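Side-chain contacts in beta-galactosidase (Marinomonas sp. ef1, PDB 6Y2K), which hydrolyses terminal beta-D-galactosyl residues of beta-galactosides as a cold-active, hexameric glycoside hydrolase of family GH42: residues Thr338-Ala341 against Phe342-Ala346; Val612-Gly616 against Asn617-Ala621. All blocks are in the same frame, centred on the assembly; numbering follows the deposited sequence.

Contact 1 of 2, residues Thr338-Ala341 against Phe342-Ala346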
ATOM      1  N   THR A 338       7.636  35.791  16.375  1.00 14.86           N
ATOM      2  CA  THR A 338       8.205  37.058  16.837  1.00 14.76           C
ATOM      3  C   THR A 338       9.578  36.841  17.468  1.00 14.99           C
ATOM      4  O   THR A 338      10.548  37.493  17.062  1.00 15.69           O
ATOM      5  CB  THR A 338       7.246  37.783  17.807  1.00 14.56           C
ATOM      6  OG1 THR A 338       5.958  37.925  17.197  1.00 14.59           O
ATOM      7  CG2 THR A 338       7.765  39.180  18.179  1.00 14.78           C
ATOM      8  N   TRP A 339       9.670  35.931  18.445  1.00 14.80           N
ATOM      9  CA  TRP A 339      10.972  35.584  19.043  1.00 14.68           C
ATOM     10  C   TRP A 339      11.942  35.040  18.016  1.00 14.48           C
ATOM     11  O   TRP A 339      13.133  35.325  18.082  1.00 13.99           O
ATOM     12  CB  TRP A 339      10.837  34.589  20.197  1.00 14.76           C
ATOM     13  CG  TRP A 339      10.546  35.260  21.485  1.00 14.84           C
ATOM     14  CD1 TRP A 339       9.414  35.159  22.225  1.00 15.06           C
ATOM     15  CD2 TRP A 339      11.399  36.176  22.168  1.00 15.25           C
ATOM     16  NE1 TRP A 339       9.510  35.946  23.352  1.00 15.55           N
ATOM     17  CE2 TRP A 339      10.720  36.589  23.335  1.00 15.37           C
ATOM     18  CE3 TRP A 339      12.674  36.687  21.913  1.00 15.22           C
ATOM     19  CZ2 TRP A 339      11.279  37.487  24.246  1.00 15.76           C
ATOM     20  CZ3 TRP A 339      13.231  37.591  22.824  1.00 15.45           C
ATOM     21  CH2 TRP A 339      12.536  37.969  23.978  1.00 15.63           C
ATOM     22  N   GLU A 340      11.425  34.257  17.071  1.00 14.46           N
ATOM     23  CA  GLU A 340      12.231  33.744  15.964  1.00 14.63           C
ATOM     24  C   GLU A 340      12.940  34.903  15.272  1.00 14.41           C
ATOM     25  O   GLU A 340      14.171  34.896  15.154  1.00 14.21           O
ATOM     26  CB  GLU A 340      11.337  32.957  14.984  1.00 14.84           C
ATOM     27  CG  GLU A 340      11.984  32.448  13.711  1.00 15.00           C
ATOM     28  CD  GLU A 340      10.930  32.183  12.644  1.00 15.58           C
ATOM     29  OE1 GLU A 340      10.639  33.123  11.876  1.00 15.89           O
ATOM     30  OE2 GLU A 340      10.371  31.060  12.601  1.00 15.29           O
ATOM     31  N   ALA A 341      12.173  35.905  14.842  1.00 14.46           N
ATOM     32  CA  ALA A 341      12.760  37.073  14.159  1.00 14.78           C
ATOM     33  C   ALA A 341      13.813  37.775  15.033  1.00 15.04           C
ATOM     34  O   ALA A 341      14.906  38.107  14.546  1.00 15.31           O
ATOM     35  CB  ALA A 341      11.685  38.050  13.723  1.00 14.89           C
ATOM     36  N   PHE A 342      13.508  37.956  16.319  1.00 15.79           N
ATOM     37  CA  PHE A 342      14.476  38.566  17.265  1.00 15.68           C
ATOM     38  C   PHE A 342      15.773  37.763  17.381  1.00 16.13           C
ATOM     39  O   PHE A 342      16.850  38.352  17.433  1.00 16.51           O
ATOM     40  CB  PHE A 342      13.872  38.743  18.661  1.00 15.93           C
ATOM     41  CG  PHE A 342      12.754  39.765  18.746  1.00 15.85           C
ATOM     42  CD1 PHE A 342      12.632  40.822  17.838  1.00 16.01           C
ATOM     43  CD2 PHE A 342      11.843  39.686  19.785  1.00 15.98           C
ATOM     44  CE1 PHE A 342      11.596  41.741  17.951  1.00 16.26           C
ATOM     45  CE2 PHE A 342      10.825  40.619  19.919  1.00 16.35           C
ATOM     46  CZ  PHE A 342      10.695  41.643  18.998  1.00 16.41           C
ATOM     47  N   SER A 343      15.677  36.431  17.382  1.00 15.90           N
ATOM     48  CA  SER A 343      16.880  35.570  17.424  1.00 15.71           C
ATOM     49  C   SER A 343      17.811  35.737  16.211  1.00 15.39           C
ATOM     50  O   SER A 343      19.017  35.494  16.327  1.00 15.44           O
ATOM     51  CB  SER A 343      16.507  34.091  17.621  1.00 16.06           C
ATOM     52  OG  SER A 343      16.052  33.477  16.414  1.00 15.92           O
ATOM     53  N   HIS A 344      17.255  36.142  15.063  1.00 15.09           N
ATOM     54  CA  HIS A 344      18.038  36.451  13.858  1.00 15.08           C
ATOM     55  C   HIS A 344      18.460  37.935  13.771  1.00 15.54           C
ATOM     56  O   HIS A 344      18.978  38.369  12.734  1.00 15.79           O
ATOM     57  CB  HIS A 344      17.254  36.037  12.589  1.00 14.96           C
ATOM     58  CG  HIS A 344      17.099  34.553  12.424  1.00 14.46           C
ATOM     59  ND1 HIS A 344      17.903  33.811  11.585  1.00 14.25           N
ATOM     60  CD2 HIS A 344      16.240  33.673  12.996  1.00 14.46           C
ATOM     61  CE1 HIS A 344      17.549  32.537  11.652  1.00 14.54           C
ATOM     62  NE2 HIS A 344      16.540  32.425  12.498  1.00 14.67           N
ATOM     63  N   GLY A 345      18.252  38.708  14.844  1.00 15.85           N
ATOM     64  CA  GLY A 345      18.703  40.103  14.908  1.00 15.89           C
ATOM     65  C   GLY A 345      17.702  41.149  14.452  1.00 16.77           C
ATOM     66  O   GLY A 345      18.068  42.308  14.270  1.00 16.69           O
ATOM     67  N   ALA A 346      16.437  40.767  14.264  1.00 16.52           N
ATOM     68  CA  ALA A 346      15.431  41.732  13.854  1.00 16.63           C
ATOM     69  C   ALA A 346      15.321  42.823  14.914  1.00 16.72           C
ATOM     70  O   ALA A 346      15.176  42.514  16.099  1.00 17.09           O
ATOM     71  CB  ALA A 346      14.082  41.061  13.658  1.00 16.80           C
TER
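Phe-342 meets Trp-339 in an edge-to-face pair: the ring centroids lie 5.6 Å apart, the planes stand at 85°, and it is the phenylalanine that presents its edge to the indole face. Traced outward, Phe-342 CB lies 3.5 Å from Trp-339 O. With CG beside the backbone N (chi1 -67°), the ring leans back along the helix, and Thr-338 O sits over one face, 3.6 Å from CG. CD2 then touches Trp-339 CE3 at 3.8 Å, while CE2 and the tip atom CZ rest against the methyl CG2 of Thr-338, whose side chain runs alongside. Val-385 and Val-389 of helix 377-395 add further cover. Cutting Phe-342 back to an alanine is likely to leave the indole face without its edge partner and open a gap beside the Thr-338 methyl.

At the next residue, Ser-343 OG folds back between its own N and carbonyl carbon (chi1 78°) and donates to Glu-340 O at 2.7 Å, in the carbonyl plane and on a lone pair. Glu-340 O also meets the edge of the His-344 ring, 3.2 Å from CD2. The helix closes where Ala-346 N bonds to Ala-341 O (3.1 Å) and Gly-345 N to Phe-342 O (3.0 Å), with Gly-345 at positive phi as C-prime residue: a Schellman motif, placed in the beta-alpha-beta unit that leads into the last strand of the TIM barrel.

Contact 2 of 2, residues Val612-Gly616 against Asn617-Ala621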
ATOM      1  N   VAL A 612      17.653  26.270  17.075  1.00 16.23           N
ATOM      2  CA  VAL A 612      18.386  27.093  18.032  1.00 17.13           C
ATOM      3  C   VAL A 612      19.155  28.174  17.268  1.00 17.34           C
ATOM      4  O   VAL A 612      19.587  27.973  16.124  1.00 17.79           O
ATOM      5  CB  VAL A 612      19.364  26.243  18.878  1.00 17.37           C
ATOM      6  CG1 VAL A 612      20.219  27.112  19.795  1.00 18.53           C
ATOM      7  CG2 VAL A 612      18.601  25.252  19.729  1.00 17.73           C
ATOM      8  N   ARG A 613      19.300  29.331  17.894  1.00 17.45           N
ATOM      9  CA  ARG A 613      20.163  30.386  17.367  1.00 18.15           C
ATOM     10  C   ARG A 613      20.707  31.211  18.535  1.00 19.06           C
ATOM     11  O   ARG A 613      20.050  31.319  19.572  1.00 18.65           O
ATOM     12  CB  ARG A 613      19.409  31.274  16.362  1.00 17.86           C
ATOM     13  CG  ARG A 613      20.347  32.068  15.476  1.00 17.85           C
ATOM     14  CD  ARG A 613      19.655  32.833  14.354  1.00 17.47           C
ATOM     15  NE  ARG A 613      20.658  33.260  13.387  1.00 17.04           N
ATOM     16  CZ  ARG A 613      21.520  34.267  13.549  1.00 17.56           C
ATOM     17  NH1 ARG A 613      22.420  34.506  12.596  1.00 17.62           N
ATOM     18  NH2 ARG A 613      21.502  35.041  14.642  1.00 17.44           N
ATOM     19  N   GLU A 614      21.911  31.756  18.361  1.00 20.34           N
ATOM     20  CA  GLU A 614      22.567  32.568  19.390  1.00 22.09           C
ATOM     21  C   GLU A 614      22.697  34.032  18.989  1.00 21.46           C
ATOM     22  O   GLU A 614      22.927  34.343  17.824  1.00 21.09           O
ATOM     23  CB  GLU A 614      23.967  32.033  19.674  1.00 23.96           C
ATOM     24  CG  GLU A 614      23.980  30.590  20.144  1.00 26.55           C
ATOM     25  CD  GLU A 614      25.348  30.127  20.627  1.00 28.79           C
ATOM     26  OE1 GLU A 614      25.410  29.016  21.191  1.00 31.70           O
ATOM     27  OE2 GLU A 614      26.352  30.865  20.461  1.00 30.35           O
ATOM     28  N   ARG A 615      22.553  34.914  19.976  1.00 21.25           N
ATOM     29  CA  ARG A 615      22.963  36.316  19.875  1.00 21.37           C
ATOM     30  C   ARG A 615      23.848  36.643  21.075  1.00 21.84           C
ATOM     31  O   ARG A 615      23.351  36.816  22.192  1.00 21.88           O
ATOM     32  CB  ARG A 615      21.745  37.237  19.841  1.00 20.86           C
ATOM     33  CG  ARG A 615      20.952  37.119  18.547  1.00 20.48           C
ATOM     34  CD  ARG A 615      19.863  38.174  18.427  1.00 20.35           C
ATOM     35  NE  ARG A 615      20.410  39.532  18.353  1.00 20.09           N
ATOM     36  CZ  ARG A 615      19.689  40.653  18.399  1.00 20.09           C
ATOM     37  NH1 ARG A 615      18.362  40.622  18.511  1.00 19.85           N
ATOM     38  NH2 ARG A 615      20.307  41.828  18.323  1.00 21.04           N
ATOM     39  N   GLY A 616      25.157  36.693  20.841  1.00 23.05           N
ATOM     40  CA  GLY A 616      26.140  36.850  21.912  1.00 23.43           C
ATOM     41  C   GLY A 616      26.002  35.758  22.958  1.00 23.38           C
ATOM     42  O   GLY A 616      26.148  34.576  22.652  1.00 24.14           O
ATOM     43  N   ASN A 617      25.657  36.172  24.175  1.00 23.26           N
ATOM     44  CA  ASN A 617      25.488  35.289  25.332  0.50 23.07           C
ATOM     45  C   ASN A 617      24.055  34.757  25.503  1.00 23.09           C
ATOM     46  O   ASN A 617      23.766  34.064  26.477  1.00 22.74           O
ATOM     47  CB  ASN A 617      25.976  35.989  26.630  0.50 23.10           C
ATOM     48  CG  ASN A 617      25.048  37.108  27.117  0.50 22.98           C
ATOM     49  OD1 ASN A 617      24.611  37.097  28.265  0.50 23.54           O
ATOM     50  ND2 ASN A 617      24.768  38.083  26.260  0.50 22.20           N
ATOM     51  N   VAL A 618      23.150  35.081  24.571  1.00 21.84           N
ATOM     52  CA  VAL A 618      21.746  34.628  24.649  1.00 21.04           C
ATOM     53  C   VAL A 618      21.519  33.465  23.665  1.00 20.57           C
ATOM     54  O   VAL A 618      21.968  33.535  22.512  1.00 19.50           O
ATOM     55  CB  VAL A 618      20.758  35.780  24.361  1.00 21.14           C
ATOM     56  CG1 VAL A 618      19.309  35.320  24.517  1.00 20.83           C
ATOM     57  CG2 VAL A 618      21.044  36.962  25.278  1.00 21.50           C
ATOM     58  N   ILE A 619      20.857  32.407  24.151  1.00 20.52           N
ATOM     59  CA  ILE A 619      20.513  31.224  23.354  0.50 20.49           C
ATOM     60  C   ILE A 619      18.997  31.193  23.199  1.00 19.93           C
ATOM     61  O   ILE A 619      18.280  31.203  24.202  1.00 20.16           O
ATOM     62  CB  ILE A 619      20.937  29.897  24.036  0.50 21.26           C
ATOM     63  CG1 ILE A 619      22.357  29.955  24.605  0.50 21.90           C
ATOM     64  CG2 ILE A 619      20.846  28.740  23.051  0.50 21.26           C
ATOM     65  CD1 ILE A 619      23.435  29.858  23.555  0.50 22.41           C
ATOM     66  N   PHE A 620      18.506  31.155  21.960  1.00 18.77           N
ATOM     67  CA  PHE A 620      17.063  31.094  21.692  1.00 18.21           C
ATOM     68  C   PHE A 620      16.749  29.692  21.190  1.00 17.82           C
ATOM     69  O   PHE A 620      17.379  29.238  20.249  1.00 17.23           O
ATOM     70  CB  PHE A 620      16.645  32.120  20.625  1.00 18.37           C
ATOM     71  CG  PHE A 620      17.009  33.559  20.951  1.00 18.43           C
ATOM     72  CD1 PHE A 620      18.292  34.038  20.723  1.00 18.93           C
ATOM     73  CD2 PHE A 620      16.052  34.443  21.449  1.00 18.96           C
ATOM     74  CE1 PHE A 620      18.627  35.363  21.010  1.00 19.15           C
ATOM     75  CE2 PHE A 620      16.378  35.765  21.731  1.00 18.95           C
ATOM     76  CZ  PHE A 620      17.669  36.228  21.515  1.00 18.84           C
ATOM     77  N   ALA A 621      15.790  29.009  21.812  1.00 17.97           N
ATOM     78  CA  ALA A 621      15.378  27.677  21.371  1.00 17.52           C
ATOM     79  C   ALA A 621      13.903  27.688  21.006  1.00 17.34           C
ATOM     80  O   ALA A 621      13.113  28.340  21.678  1.00 16.94           O
ATOM     81  CB  ALA A 621      15.636  26.653  22.455  1.00 17.89           C
TER
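Arg-615 lays its aliphatic chain against Phe-620, diagonally across two antiparallel strands, and this is the close-packed face of the contact. CB and CG of Arg-615 both stand 3.8 Å from Phe-620 CE1. Phe-620 CG lies beside its own backbone N (chi1 -56°), which swings the ring back toward the turn; there Val-618 CG1 covers one face, and Arg-613 O lies in the ring plane at the edge, 3.4 Å from CD1. A bend at chi3 leads the tip of Arg-615 away to the carbonyls of Met-404 and Leu-406, while the extended Arg-613 reaches those of Ser-408 and Val-453, so both buried guanidinium groups find acceptors beyond the hairpin.

The backbone is a two-residue beta hairpin, closed by a type II' turn with Gly-616 and Asn-617 at its corners; the positive phi of Gly-616 suits the first corner. Arg-613 with Phe-620 and Arg-615 with Val-618 are the hydrogen-bonded pairs. Phe-620 N to Arg-613 O, at 2.8 Å and 169° at the hydrogen, is nearly straight, whereas Val-618 N approaches Arg-615 O from 46° above the carbonyl plane, next to the turn.

The face bearing Val-612, Glu-614, Ile-619 and Ala-621 is the thinner one. Near the open end of the hairpin Val-612 CG2 and Ala-621 CB are 4.3 Å apart; in one of the two conformers of Ile-619, its CG2 packs at 3.7 Å on Val-612 CG1 and its chain runs beside Glu-614. Glu-614, partly exposed, sends OE2 into a salt bridge with Lys-655 of strand 649-655, on the far side of strand 618-623. Solvent also reaches the turn residues Gly-616 and Asn-617, likewise partly exposed.

In the fold
Contact 1 ends a helix of the barrel domain and contact 2 forms a hairpin in the C-terminal antiparallel sheet; their centres are 10 Å apart, and the two touch directly. Two carbonyls at the C-terminal end of helix 333-343 receive the hairpin's arginines: Phe-342 O, shared with Gly-345 N, lies 2.9 Å from Arg-615 NH1, and Ser-343 O lies 3.0 Å from Arg-613 NH2, both probable hydrogen bonds. Phe-620 also packs on Trp-339 and Ser-343, joining the aromatic groups of both contacts. Such positive groups at a helix C-terminus would be expected to suit its dipole. Neither pair of segments is touched by another subunit, so this is a junction within one chain.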